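Local coordinates for cytosolic phospholipase A2 delta (Homo sapiens, PDB 5IZ5), which hydrolyses glycerophospholipids at the sn-2 position in a calcium-dependent way, with a preference for linoleic acid there, at residues F80-Q85 with N90-S95; L347-L352 with L672-D677; L352-C357 with A799-L804. The protein carries 3 engineered substitutions. One frame throughout, in Å; residues are numbered along the deposited sequence.

In the fold
All three contacts are buried, but they belong to two different parts of the chain. Contact 1 lies in the N-terminal C2 domain, its centre about 55 and 58 Å from the centres of contacts 2 and 3, which sit in the catalytic domain. In contact 1 two strands from different sheets meet, and an amide hydrogen bond and a water accompany the apolar touch. Contacts 2 and 3 are adjacent, with centres about 8 Å apart, and share Leu352. Their cross-segment chemistry is wholly apolar: helix 335-351 covers the sheet in contact 2, and the loop leaving that helix meets helix 797-810 in contact 3, which reaches nearer the surface at the partly exposed Leu801.

Contact 1: residues F80-Q85 with N90-S95; sequences FRFLIQ and NVLELS
Two strands of the N-terminal C2 domain, 75-85 and 91-98, close over each other through Phe82, Ile84 and Gln85 on one and Leu92 on the other, with Asn90 just ahead of the second. The polar end rests on Asn90. Asn90 ND2 donates to Gln85 O at 3.0 Å with an N-H...O angle of 150°. The acceptor lies almost in the plane of the Asn90 amide, whereas the donor stands above the Gln85 carbonyl plane. Asn90 ND2 also passes Ile84 CG2 at 3.5 Å. On the other arm, Asn90 OD1 accepts from a water at 3.0 Å, and that water in turn accepts from Gln85 N at 2.8 Å, while Thr57 OG1 also bonds OD1. One amide thus spans both backbone polar groups of Gln85, directly and through solvent.

The spacing is that of two packed sheets: strand 75-85 pairs with strand 21-36, strand 91-98 with strand 49-55, and the sheets form the C2 beta sandwich. Between them Leu92 CD1 touches the CE2/CZ end of the Phe82 ring at a slant, 4.1 Å from Phe82 CZ, although the two CA atoms stand 10.4 Å apart. A chi1 of -175° turns Leu92 CG away from the backbone N and carries CD1 to the ring. Replacing Asn90 with an alanine would probably leave Gln85 O without this donor and the bridging water without its acceptor. Phe63 meets the Phe82 ring edge-to-face.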
ATOM      1  N   PHE B  80      35.801   8.986 -11.131  1.00 72.44           N
ATOM      2  CA  PHE B  80      34.636   8.450 -11.832  1.00 71.73           C
ATOM      3  C   PHE B  80      33.643   9.582 -12.119  1.00 72.22           C
ATOM      4  O   PHE B  80      33.606  10.585 -11.398  1.00 69.71           O
ATOM      5  CB  PHE B  80      33.980   7.350 -10.989  1.00 71.42           C
ATOM      6  CG  PHE B  80      34.923   6.247 -10.575  1.00 69.83           C
ATOM      7  CD1 PHE B  80      35.056   5.101 -11.347  1.00 69.04           C
ATOM      8  CD2 PHE B  80      35.669   6.349  -9.406  1.00 70.38           C
ATOM      9  CE1 PHE B  80      35.916   4.080 -10.967  1.00 69.38           C
ATOM     10  CE2 PHE B  80      36.534   5.333  -9.020  1.00 70.91           C
ATOM     11  CZ  PHE B  80      36.655   4.196  -9.802  1.00 70.24           C
ATOM     12  N   ARG B  81      32.840   9.415 -13.169  1.00 72.17           N
ATOM     13  CA  ARG B  81      31.947  10.473 -13.656  1.00 76.37           C
ATOM     14  C   ARG B  81      30.488  10.047 -13.749  1.00 74.66           C
ATOM     15  O   ARG B  81      30.181   8.998 -14.315  1.00 74.01           O
ATOM     16  CB  ARG B  81      32.417  10.950 -15.026  1.00 79.81           C
ATOM     17  CG  ARG B  81      33.573  11.921 -14.945  1.00 83.54           C
ATOM     18  CD  ARG B  81      34.318  11.997 -16.278  1.00 87.72           C
ATOM     19  NE  ARG B  81      35.678  11.464 -16.198  1.00 91.17           N
ATOM     20  CZ  ARG B  81      36.038  10.203 -16.446  1.00 93.21           C
ATOM     21  NH1 ARG B  81      35.146   9.278 -16.800  1.00 94.47           N
ATOM     22  NH2 ARG B  81      37.317   9.861 -16.337  1.00 93.95           N
ATOM     23  N   PHE B  82      29.607  10.879 -13.187  1.00 72.37           N
ATOM     24  CA  PHE B  82      28.158  10.693 -13.247  1.00 68.67           C
ATOM     25  C   PHE B  82      27.468  11.880 -13.926  1.00 65.17           C
ATOM     26  O   PHE B  82      27.891  13.021 -13.765  1.00 66.10           O
ATOM     27  CB  PHE B  82      27.586  10.624 -11.829  1.00 68.38           C
ATOM     28  CG  PHE B  82      28.046   9.435 -11.011  1.00 70.27           C
ATOM     29  CD1 PHE B  82      27.315   8.257 -11.011  1.00 70.90           C
ATOM     30  CD2 PHE B  82      29.168   9.513 -10.192  1.00 70.94           C
ATOM     31  CE1 PHE B  82      27.705   7.170 -10.240  1.00 72.11           C
ATOM     32  CE2 PHE B  82      29.569   8.424  -9.414  1.00 71.93           C
ATOM     33  CZ  PHE B  82      28.833   7.252  -9.437  1.00 72.08           C
ATOM     34  N   LEU B  83      26.384  11.621 -14.650  1.00 62.21           N
ATOM     35  CA  LEU B  83      25.454  12.686 -15.029  1.00 59.51           C
ATOM     36  C   LEU B  83      24.424  12.862 -13.901  1.00 59.45           C
ATOM     37  O   LEU B  83      23.783  11.898 -13.482  1.00 57.42           O
ATOM     38  CB  LEU B  83      24.780  12.389 -16.373  1.00 59.86           C
ATOM     39  CG  LEU B  83      24.595  13.624 -17.287  1.00 61.45           C
ATOM     40  CD1 LEU B  83      25.919  14.335 -17.558  1.00 60.82           C
ATOM     41  CD2 LEU B  83      23.933  13.261 -18.610  1.00 61.18           C
ATOM     42  N   ILE B  84      24.296  14.094 -13.405  1.00 58.38           N
ATOM     43  CA  ILE B  84      23.471  14.414 -12.241  1.00 56.62           C
ATOM     44  C   ILE B  84      22.308  15.344 -12.616  1.00 55.84           C
ATOM     45  O   ILE B  84      22.513  16.415 -13.192  1.00 56.56           O
ATOM     46  CB  ILE B  84      24.336  15.095 -11.152  1.00 58.14           C
ATOM     47  CG1 ILE B  84      25.422  14.133 -10.636  1.00 58.56           C
ATOM     48  CG2 ILE B  84      23.480  15.623 -10.003  1.00 57.80           C
ATOM     49  CD1 ILE B  84      24.911  12.831 -10.052  1.00 58.23           C
ATOM     50  N   GLN B  85      21.091  14.921 -12.286  1.00 52.21           N
ATOM     51  CA  GLN B  85      19.885  15.740 -12.447  1.00 50.67           C
ATOM     52  C   GLN B  85      19.634  16.501 -11.150  1.00 51.15           C
ATOM     53  O   GLN B  85      19.349  15.905 -10.113  1.00 51.15           O
ATOM     54  CB  GLN B  85      18.686  14.854 -12.806  1.00 50.55           C
ATOM     55  CG  GLN B  85      17.331  15.537 -12.876  1.00 50.20           C
ATOM     56  CD  GLN B  85      17.343  16.807 -13.701  1.00 50.92           C
ATOM     57  OE1 GLN B  85      17.281  17.906 -13.157  1.00 48.86           O
ATOM     58  NE2 GLN B  85      17.422  16.662 -15.016  1.00 50.38           N
ATOM     59  N   ASN B  90      19.805  13.045  -4.868  1.00 47.08           N
ATOM     60  CA  ASN B  90      20.905  12.185  -5.272  1.00 46.57           C
ATOM     61  C   ASN B  90      21.745  11.834  -4.059  1.00 47.46           C
ATOM     62  O   ASN B  90      22.375  12.710  -3.460  1.00 47.32           O
ATOM     63  CB  ASN B  90      21.768  12.894  -6.305  1.00 45.20           C
ATOM     64  CG  ASN B  90      21.048  13.103  -7.618  1.00 46.36           C
ATOM     65  OD1 ASN B  90      20.671  12.139  -8.287  1.00 45.73           O
ATOM     66  ND2 ASN B  90      20.846  14.365  -7.993  1.00 46.47           N
ATOM     67  N   VAL B  91      21.719  10.560  -3.679  1.00 46.73           N
ATOM     68  CA  VAL B  91      22.507  10.080  -2.561  1.00 47.13           C
ATOM     69  C   VAL B  91      23.592   9.165  -3.103  1.00 46.93           C
ATOM     70  O   VAL B  91      23.312   8.165  -3.763  1.00 47.88           O
ATOM     71  CB  VAL B  91      21.650   9.330  -1.525  1.00 48.69           C
ATOM     72  CG1 VAL B  91      22.506   8.894  -0.341  1.00 48.88           C
ATOM     73  CG2 VAL B  91      20.510  10.209  -1.041  1.00 49.54           C
ATOM     74  N   LEU B  92      24.835   9.525  -2.824  1.00 48.53           N
ATOM     75  CA  LEU B  92      25.972   8.747  -3.263  1.00 50.46           C
ATOM     76  C   LEU B  92      26.398   7.831  -2.127  1.00 52.40           C
ATOM     77  O   LEU B  92      26.594   8.278  -0.999  1.00 51.03           O
ATOM     78  CB  LEU B  92      27.113   9.670  -3.652  1.00 52.86           C
ATOM     79  CG  LEU B  92      28.346   8.990  -4.244  1.00 56.03           C
ATOM     80  CD1 LEU B  92      28.065   8.430  -5.629  1.00 56.16           C
ATOM     81  CD2 LEU B  92      29.490   9.981  -4.306  1.00 56.96           C
ATOM     82  N   GLU B  93      26.505   6.542  -2.423  1.00 55.35           N
ATOM     83  CA  GLU B  93      26.990   5.576  -1.455  1.00 59.23           C
ATOM     84  C   GLU B  93      28.447   5.274  -1.762  1.00 59.97           C
ATOM     85  O   GLU B  93      28.781   4.892  -2.882  1.00 60.37           O
ATOM     86  CB  GLU B  93      26.169   4.292  -1.507  1.00 63.27           C
ATOM     87  CG  GLU B  93      26.510   3.312  -0.392  1.00 67.88           C
ATOM     88  CD  GLU B  93      25.879   1.950  -0.591  1.00 72.75           C
ATOM     89  OE1 GLU B  93      26.592   0.938  -0.406  1.00 77.57           O
ATOM     90  OE2 GLU B  93      24.681   1.891  -0.943  1.00 74.58           O
ATOM     91  N   LEU B  94      29.307   5.464  -0.769  1.00 60.23           N
ATOM     92  CA  LEU B  94      30.712   5.102  -0.878  1.00 62.44           C
ATOM     93  C   LEU B  94      31.006   4.024   0.160  1.00 64.14           C
ATOM     94  O   LEU B  94      30.934   4.275   1.367  1.00 62.68           O
ATOM     95  CB  LEU B  94      31.608   6.320  -0.666  1.00 62.79           C
ATOM     96  CG  LEU B  94      31.306   7.532  -1.555  1.00 64.32           C
ATOM     97  CD1 LEU B  94      30.303   8.465  -0.892  1.00 67.30           C
ATOM     98  CD2 LEU B  94      32.572   8.303  -1.875  1.00 64.29           C
ATOM     99  N   SER B  95      31.310   2.821  -0.320  1.00 64.80           N
ATOM    100  CA  SER B  95      31.564   1.672   0.544  1.00 66.48           C
ATOM    101  C   SER B  95      32.950   1.098   0.273  1.00 69.51           C
ATOM    102  O   SER B  95      33.343   0.942  -0.883  1.00 69.94           O
ATOM    103  CB  SER B  95      30.512   0.590   0.304  1.00 64.96           C
ATOM    104  OG  SER B  95      29.214   1.055   0.624  1.00 66.24           O
TER
HETATM  105  O   HOH W   1      20.792  12.367 -11.245  1.00 41.59           O

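Contact 2: residues L347-L352 with L672-D677; sequences LALQKL and LILSFD
The carbonyl oxygen of Leu349 is probably gripped by two backbone amides just past the end of its helix, those of Leu354 and Leu355, while the side chain of the same residue turns to the sheet. Helix 335-351 joins the parallel strands 327-331 and 360-363, a beta-alpha-beta crossover in the alpha/beta catalytic domain, and Leu349 sits on its last turns. Just before it, the carbonyl of Ala348 still makes a helical bond, with Leu352 N 2.9 Å from Ala348 O.

Strand 672-676, which runs parallel to strand 327-331 in the same sheet, offers Leu674 and Phe676 to the helix. Both side chains leave the strand on the side that faces the helix, while Ile673 just before them and Ser675 between them lie against Met330, with Ser675 OG bonded to His733 ND1. The CA atoms of Leu349 and Leu674 are 10.5 Å apart, a gap filled by side chains. With CG of Leu349 anti to the carbonyl carbon (chi1 -67°), the fork of the side chain is sent at the strand, CD2 toward Leu674 and CD1 toward Phe676. The leucines meet tip to tip, CD2 of Leu349 lying 3.9 Å from CD1 of Leu674.

Phe676 is also stacked on His345, a residue of the same helix, and its side chain is about 11 Å from that of the substrate-binding Gly334. Ile329 touches both Leu349 and Phe676. The remaining methyl of Leu349, CD1, comes to the edge of the Phe676 ring, near its plane, 4.0 Å from CZ.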
ATOM      1  N   LEU B 347     -28.220  -0.268   7.269  1.00 46.44           N
ATOM      2  CA  LEU B 347     -29.673  -0.454   7.241  1.00 47.39           C
ATOM      3  C   LEU B 347     -30.391   0.735   7.882  1.00 49.00           C
ATOM      4  O   LEU B 347     -31.368   1.247   7.341  1.00 47.84           O
ATOM      5  CB  LEU B 347     -30.074  -1.749   7.948  1.00 48.56           C
ATOM      6  CG  LEU B 347     -31.567  -2.104   7.984  1.00 49.80           C
ATOM      7  CD1 LEU B 347     -32.116  -2.350   6.588  1.00 50.70           C
ATOM      8  CD2 LEU B 347     -31.799  -3.326   8.856  1.00 48.65           C
ATOM      9  N   ALA B 348     -29.887   1.172   9.031  1.00 47.85           N
ATOM     10  CA  ALA B 348     -30.427   2.334   9.717  1.00 49.08           C
ATOM     11  C   ALA B 348     -30.389   3.567   8.820  1.00 49.43           C
ATOM     12  O   ALA B 348     -31.411   4.222   8.623  1.00 50.38           O
ATOM     13  CB  ALA B 348     -29.649   2.597  10.993  1.00 49.21           C
ATOM     14  N   LEU B 349     -29.216   3.876   8.274  1.00 48.16           N
ATOM     15  CA  LEU B 349     -29.066   5.063   7.441  1.00 48.89           C
ATOM     16  C   LEU B 349     -29.992   5.012   6.228  1.00 49.01           C
ATOM     17  O   LEU B 349     -30.502   6.045   5.797  1.00 49.58           O
ATOM     18  CB  LEU B 349     -27.610   5.255   6.998  1.00 48.89           C
ATOM     19  CG  LEU B 349     -26.600   5.595   8.099  1.00 48.87           C
ATOM     20  CD1 LEU B 349     -25.179   5.518   7.556  1.00 49.96           C
ATOM     21  CD2 LEU B 349     -26.860   6.965   8.706  1.00 47.73           C
ATOM     22  N   GLN B 350     -30.211   3.815   5.690  1.00 48.41           N
ATOM     23  CA  GLN B 350     -31.117   3.642   4.559  1.00 49.66           C
ATOM     24  C   GLN B 350     -32.549   3.969   4.976  1.00 51.52           C
ATOM     25  O   GLN B 350     -33.211   4.788   4.343  1.00 52.23           O
ATOM     26  CB  GLN B 350     -31.046   2.217   4.006  1.00 48.38           C
ATOM     27  CG  GLN B 350     -31.767   2.050   2.678  1.00 48.11           C
ATOM     28  CD  GLN B 350     -31.638   0.648   2.105  1.00 46.57           C
ATOM     29  OE1 GLN B 350     -31.915  -0.339   2.784  1.00 46.28           O
ATOM     30  NE2 GLN B 350     -31.220   0.555   0.848  1.00 46.06           N
ATOM     31  N   LYS B 351     -33.007   3.334   6.051  1.00 52.45           N
ATOM     32  CA  LYS B 351     -34.359   3.546   6.566  1.00 53.16           C
ATOM     33  C   LYS B 351     -34.630   5.010   6.903  1.00 52.19           C
ATOM     34  O   LYS B 351     -35.717   5.506   6.647  1.00 55.26           O
ATOM     35  CB  LYS B 351     -34.599   2.683   7.800  1.00 54.40           C
ATOM     36  CG  LYS B 351     -34.781   1.208   7.491  1.00 56.90           C
ATOM     37  CD  LYS B 351     -34.953   0.424   8.777  1.00 59.83           C
ATOM     38  CE  LYS B 351     -35.203  -1.051   8.530  1.00 62.39           C
ATOM     39  NZ  LYS B 351     -35.239  -1.804   9.813  1.00 64.26           N
ATOM     40  N   LEU B 352     -33.634   5.695   7.458  1.00 51.00           N
ATOM     41  CA  LEU B 352     -33.752   7.117   7.762  1.00 49.36           C
ATOM     42  C   LEU B 352     -33.636   8.013   6.533  1.00 49.33           C
ATOM     43  O   LEU B 352     -33.791   9.229   6.643  1.00 50.17           O
ATOM     44  CB  LEU B 352     -32.678   7.536   8.767  1.00 50.55           C
ATOM     45  CG  LEU B 352     -32.683   6.876  10.146  1.00 50.60           C
ATOM     46  CD1 LEU B 352     -31.537   7.449  10.969  1.00 51.39           C
ATOM     47  CD2 LEU B 352     -34.008   7.072  10.865  1.00 50.83           C
ATOM     48  N   LEU B 672     -18.777  16.492   7.610  1.00 45.32           N
ATOM     49  CA  LEU B 672     -19.283  15.620   8.661  1.00 45.00           C
ATOM     50  C   LEU B 672     -18.799  14.192   8.445  1.00 45.10           C
ATOM     51  O   LEU B 672     -18.838  13.684   7.327  1.00 46.26           O
ATOM     52  CB  LEU B 672     -20.814  15.648   8.680  1.00 45.12           C
ATOM     53  CG  LEU B 672     -21.516  14.647   9.600  1.00 45.96           C
ATOM     54  CD1 LEU B 672     -21.198  14.948  11.053  1.00 46.97           C
ATOM     55  CD2 LEU B 672     -23.016  14.671   9.367  1.00 46.57           C
ATOM     56  N   ILE B 673     -18.355  13.546   9.520  1.00 44.14           N
ATOM     57  CA  ILE B 673     -17.972  12.139   9.479  1.00 44.31           C
ATOM     58  C   ILE B 673     -18.772  11.354  10.508  1.00 44.09           C
ATOM     59  O   ILE B 673     -18.750  11.679  11.695  1.00 46.51           O
ATOM     60  CB  ILE B 673     -16.468  11.945   9.770  1.00 45.13           C
ATOM     61  CG1 ILE B 673     -15.628  12.682   8.729  1.00 45.00           C
ATOM     62  CG2 ILE B 673     -16.110  10.461   9.763  1.00 44.68           C
ATOM     63  CD1 ILE B 673     -14.176  12.848   9.119  1.00 46.82           C
ATOM     64  N   LEU B 674     -19.481  10.330  10.051  1.00 44.37           N
ATOM     65  CA  LEU B 674     -20.124   9.386  10.952  1.00 44.98           C
ATOM     66  C   LEU B 674     -19.119   8.280  11.219  1.00 46.46           C
ATOM     67  O   LEU B 674     -18.796   7.498  10.320  1.00 44.98           O
ATOM     68  CB  LEU B 674     -21.412   8.820  10.348  1.00 45.58           C
ATOM     69  CG  LEU B 674     -22.410   9.850   9.804  1.00 47.38           C
ATOM     70  CD1 LEU B 674     -23.669   9.154   9.310  1.00 47.52           C
ATOM     71  CD2 LEU B 674     -22.765  10.897  10.852  1.00 48.12           C
ATOM     72  N   SER B 675     -18.619   8.242  12.452  1.00 45.68           N
ATOM     73  CA  SER B 675     -17.585   7.309  12.867  1.00 46.55           C
ATOM     74  C   SER B 675     -18.213   6.111  13.558  1.00 46.55           C
ATOM     75  O   SER B 675     -18.773   6.235  14.652  1.00 47.52           O
ATOM     76  CB  SER B 675     -16.611   7.997  13.821  1.00 46.87           C
ATOM     77  OG  SER B 675     -15.760   7.067  14.470  1.00 48.74           O
ATOM     78  N   PHE B 676     -18.124   4.953  12.916  1.00 43.81           N
ATOM     79  CA  PHE B 676     -18.614   3.720  13.504  1.00 44.21           C
ATOM     80  C   PHE B 676     -17.442   2.916  14.069  1.00 45.69           C
ATOM     81  O   PHE B 676     -16.495   2.596  13.348  1.00 45.97           O
ATOM     82  CB  PHE B 676     -19.377   2.909  12.469  1.00 45.13           C
ATOM     83  CG  PHE B 676     -20.560   3.630  11.865  1.00 46.70           C
ATOM     84  CD1 PHE B 676     -21.491   4.285  12.663  1.00 48.05           C
ATOM     85  CD2 PHE B 676     -20.765   3.618  10.498  1.00 47.98           C
ATOM     86  CE1 PHE B 676     -22.584   4.936  12.108  1.00 48.97           C
ATOM     87  CE2 PHE B 676     -21.856   4.262   9.935  1.00 49.29           C
ATOM     88  CZ  PHE B 676     -22.765   4.923  10.740  1.00 49.14           C
ATOM     89  N   ASP B 677     -17.504   2.602  15.363  1.00 45.25           N
ATOM     90  CA  ASP B 677     -16.411   1.930  16.058  1.00 44.33           C
ATOM     91  C   ASP B 677     -16.888   0.590  16.566  1.00 44.93           C
ATOM     92  O   ASP B 677     -17.916   0.494  17.255  1.00 47.88           O
ATOM     93  CB  ASP B 677     -15.920   2.783  17.222  1.00 45.58           C
ATOM     94  CG  ASP B 677     -14.676   2.212  17.889  1.00 45.88           C
ATOM     95  OD1 ASP B 677     -13.578   2.780  17.704  1.00 47.78           O
ATOM     96  OD2 ASP B 677     -14.804   1.199  18.607  1.00 46.02           O
TER

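Contact 3: residues L352-C357 with A799-L804; sequences LGLLDC and AILQAL
Apolar contact accounts for everything that passes between Leu354 and the helix carrying Ile800, Leu801 and Leu804. Leu354 CD1 packs against Ile800 CG2 at 3.6 Å, the closest approach of the two segments. Leu354 CD2 touches both Leu801 CD2 and Leu804 CD1, each at 3.9 Å. The Leu354 and Leu801 side chains cross at about a right angle, whereas Ile800 and Leu804 come at a slant. The patch that receives Leu354 is formed by residues at i, i+1 and i+4 along one side of the helix. Leu804 N bonds to Ile800 O at 2.8 Å, one of the helical bonds that keep these two a turn apart.

Helix 797-810, the last of the chain, is laid here against the connection that follows helix 335-351 and leads to strand 360-363 of the catalytic alpha/beta sheet. It also packs on that sheet: Ile800 touches Leu732 and Phe734, and Leu804 touches Leu672.

Backbone bonding shapes the connection itself. Gly353 has positive phi (69°), which together with two backbone bonds back into the last turn of the helix makes a Schellman motif. Further on, Cys357 N bonds to Leu354 O at 3.0 Å, closing the 3-10 turn of 355-357. Ala312 of helix 292-313 also touches Leu354, and Leu313 touches Leu801.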
ATOM      1  N   LEU B 352     -33.634   5.695   7.458  1.00 51.00           N
ATOM      2  CA  LEU B 352     -33.752   7.117   7.762  1.00 49.36           C
ATOM      3  C   LEU B 352     -33.636   8.013   6.533  1.00 49.33           C
ATOM      4  O   LEU B 352     -33.791   9.229   6.643  1.00 50.17           O
ATOM      5  CB  LEU B 352     -32.678   7.536   8.767  1.00 50.55           C
ATOM      6  CG  LEU B 352     -32.683   6.876  10.146  1.00 50.60           C
ATOM      7  CD1 LEU B 352     -31.537   7.449  10.969  1.00 51.39           C
ATOM      8  CD2 LEU B 352     -34.008   7.072  10.865  1.00 50.83           C
ATOM      9  N   GLY B 353     -33.348   7.428   5.372  1.00 49.79           N
ATOM     10  CA  GLY B 353     -33.140   8.195   4.149  1.00 47.80           C
ATOM     11  C   GLY B 353     -31.871   9.020   4.167  1.00 48.17           C
ATOM     12  O   GLY B 353     -31.746   9.971   3.406  1.00 50.88           O
ATOM     13  N   LEU B 354     -30.915   8.663   5.025  1.00 47.50           N
ATOM     14  CA  LEU B 354     -29.682   9.440   5.164  1.00 46.36           C
ATOM     15  C   LEU B 354     -28.479   8.824   4.443  1.00 45.82           C
ATOM     16  O   LEU B 354     -27.448   9.483   4.287  1.00 45.59           O
ATOM     17  CB  LEU B 354     -29.364   9.657   6.643  1.00 46.91           C
ATOM     18  CG  LEU B 354     -30.438  10.416   7.429  1.00 45.85           C
ATOM     19  CD1 LEU B 354     -30.068  10.462   8.898  1.00 47.14           C
ATOM     20  CD2 LEU B 354     -30.628  11.826   6.899  1.00 45.47           C
ATOM     21  N   LEU B 355     -28.612   7.580   3.990  1.00 45.06           N
ATOM     22  CA  LEU B 355     -27.552   6.939   3.212  1.00 46.65           C
ATOM     23  C   LEU B 355     -27.285   7.714   1.919  1.00 47.37           C
ATOM     24  O   LEU B 355     -26.128   7.862   1.511  1.00 48.23           O
ATOM     25  CB  LEU B 355     -27.912   5.481   2.910  1.00 46.57           C
ATOM     26  CG  LEU B 355     -26.826   4.569   2.324  1.00 47.51           C
ATOM     27  CD1 LEU B 355     -25.531   4.626   3.123  1.00 47.22           C
ATOM     28  CD2 LEU B 355     -27.331   3.135   2.248  1.00 46.46           C
ATOM     29  N   ASP B 356     -28.350   8.232   1.301  1.00 47.15           N
ATOM     30  CA  ASP B 356     -28.233   9.053   0.088  1.00 46.58           C
ATOM     31  C   ASP B 356     -27.543  10.401   0.325  1.00 46.82           C
ATOM     32  O   ASP B 356     -27.181  11.077  -0.634  1.00 49.00           O
ATOM     33  CB  ASP B 356     -29.609   9.294  -0.551  1.00 46.83           C
ATOM     34  CG  ASP B 356     -30.214   8.036  -1.168  1.00 47.76           C
ATOM     35  OD1 ASP B 356     -29.477   7.082  -1.477  1.00 48.44           O
ATOM     36  OD2 ASP B 356     -31.444   8.000  -1.351  1.00 50.34           O
ATOM     37  N   CYS B 357     -27.386  10.804   1.584  1.00 46.15           N
ATOM     38  CA  CYS B 357     -26.631  12.009   1.918  1.00 45.77           C
ATOM     39  C   CYS B 357     -25.120  11.766   2.070  1.00 45.15           C
ATOM     40  O   CYS B 357     -24.365  12.715   2.269  1.00 44.92           O
ATOM     41  CB  CYS B 357     -27.171  12.630   3.211  1.00 48.41           C
ATOM     42  SG  CYS B 357     -28.939  13.020   3.187  1.00 51.49           S
ATOM     43  N   ALA B 799     -29.593  13.718  16.451  1.00 49.43           N
ATOM     44  CA  ALA B 799     -28.212  14.207  16.465  1.00 48.75           C
ATOM     45  C   ALA B 799     -27.615  14.275  15.055  1.00 47.50           C
ATOM     46  O   ALA B 799     -26.882  15.212  14.732  1.00 47.00           O
ATOM     47  CB  ALA B 799     -27.349  13.332  17.360  1.00 49.89           C
ATOM     48  N   ILE B 800     -27.937  13.290  14.220  1.00 49.18           N
ATOM     49  CA  ILE B 800     -27.418  13.242  12.845  1.00 50.86           C
ATOM     50  C   ILE B 800     -27.980  14.401  12.025  1.00 52.66           C
ATOM     51  O   ILE B 800     -27.230  15.094  11.325  1.00 49.83           O
ATOM     52  CB  ILE B 800     -27.738  11.903  12.144  1.00 50.23           C
ATOM     53  CG1 ILE B 800     -27.068  10.742  12.877  1.00 50.89           C
ATOM     54  CG2 ILE B 800     -27.249  11.919  10.700  1.00 50.08           C
ATOM     55  CD1 ILE B 800     -27.610   9.380  12.495  1.00 50.36           C
ATOM     56  N   LEU B 801     -29.294  14.613  12.126  1.00 54.66           N
ATOM     57  CA  LEU B 801     -29.950  15.706  11.408  1.00 55.20           C
ATOM     58  C   LEU B 801     -29.418  17.061  11.862  1.00 54.88           C
ATOM     59  O   LEU B 801     -29.176  17.942  11.041  1.00 55.28           O
ATOM     60  CB  LEU B 801     -31.472  15.640  11.582  1.00 53.63           C
ATOM     61  CG  LEU B 801     -32.172  14.415  10.985  1.00 53.26           C
ATOM     62  CD1 LEU B 801     -33.620  14.337  11.446  1.00 53.87           C
ATOM     63  CD2 LEU B 801     -32.105  14.403   9.467  1.00 53.75           C
ATOM     64  N   GLN B 802     -29.236  17.220  13.169  1.00 56.52           N
ATOM     65  CA  GLN B 802     -28.623  18.428  13.728  1.00 58.00           C
ATOM     66  C   GLN B 802     -27.224  18.679  13.174  1.00 56.46           C
ATOM     67  O   GLN B 802     -26.895  19.804  12.813  1.00 57.13           O
ATOM     68  CB  GLN B 802     -28.582  18.355  15.249  1.00 60.74           C
ATOM     69  CG  GLN B 802     -28.175  19.664  15.913  1.00 63.91           C
ATOM     70  CD  GLN B 802     -27.625  19.460  17.312  1.00 68.79           C
ATOM     71  OE1 GLN B 802     -28.227  18.752  18.116  1.00 71.60           O
ATOM     72  NE2 GLN B 802     -26.477  20.079  17.611  1.00 70.19           N
ATOM     73  N   ALA B 803     -26.404  17.633  13.115  1.00 55.31           N
ATOM     74  CA  ALA B 803     -25.047  17.755  12.581  1.00 53.91           C
ATOM     75  C   ALA B 803     -25.086  18.099  11.102  1.00 52.08           C
ATOM     76  O   ALA B 803     -24.309  18.929  10.630  1.00 51.66           O
ATOM     77  CB  ALA B 803     -24.262  16.478  12.802  1.00 54.33           C
ATOM     78  N   LEU B 804     -26.008  17.475  10.375  1.00 52.62           N
ATOM     79  CA  LEU B 804     -26.205  17.799   8.967  1.00 55.41           C
ATOM     80  C   LEU B 804     -26.575  19.273   8.775  1.00 57.87           C
ATOM     81  O   LEU B 804     -26.055  19.922   7.867  1.00 60.11           O
ATOM     82  CB  LEU B 804     -27.265  16.892   8.338  1.00 54.45           C
ATOM     83  CG  LEU B 804     -26.806  15.463   8.047  1.00 55.24           C
ATOM     84  CD1 LEU B 804     -27.993  14.557   7.769  1.00 55.46           C
ATOM     85  CD2 LEU B 804     -25.823  15.426   6.888  1.00 55.91           C
TER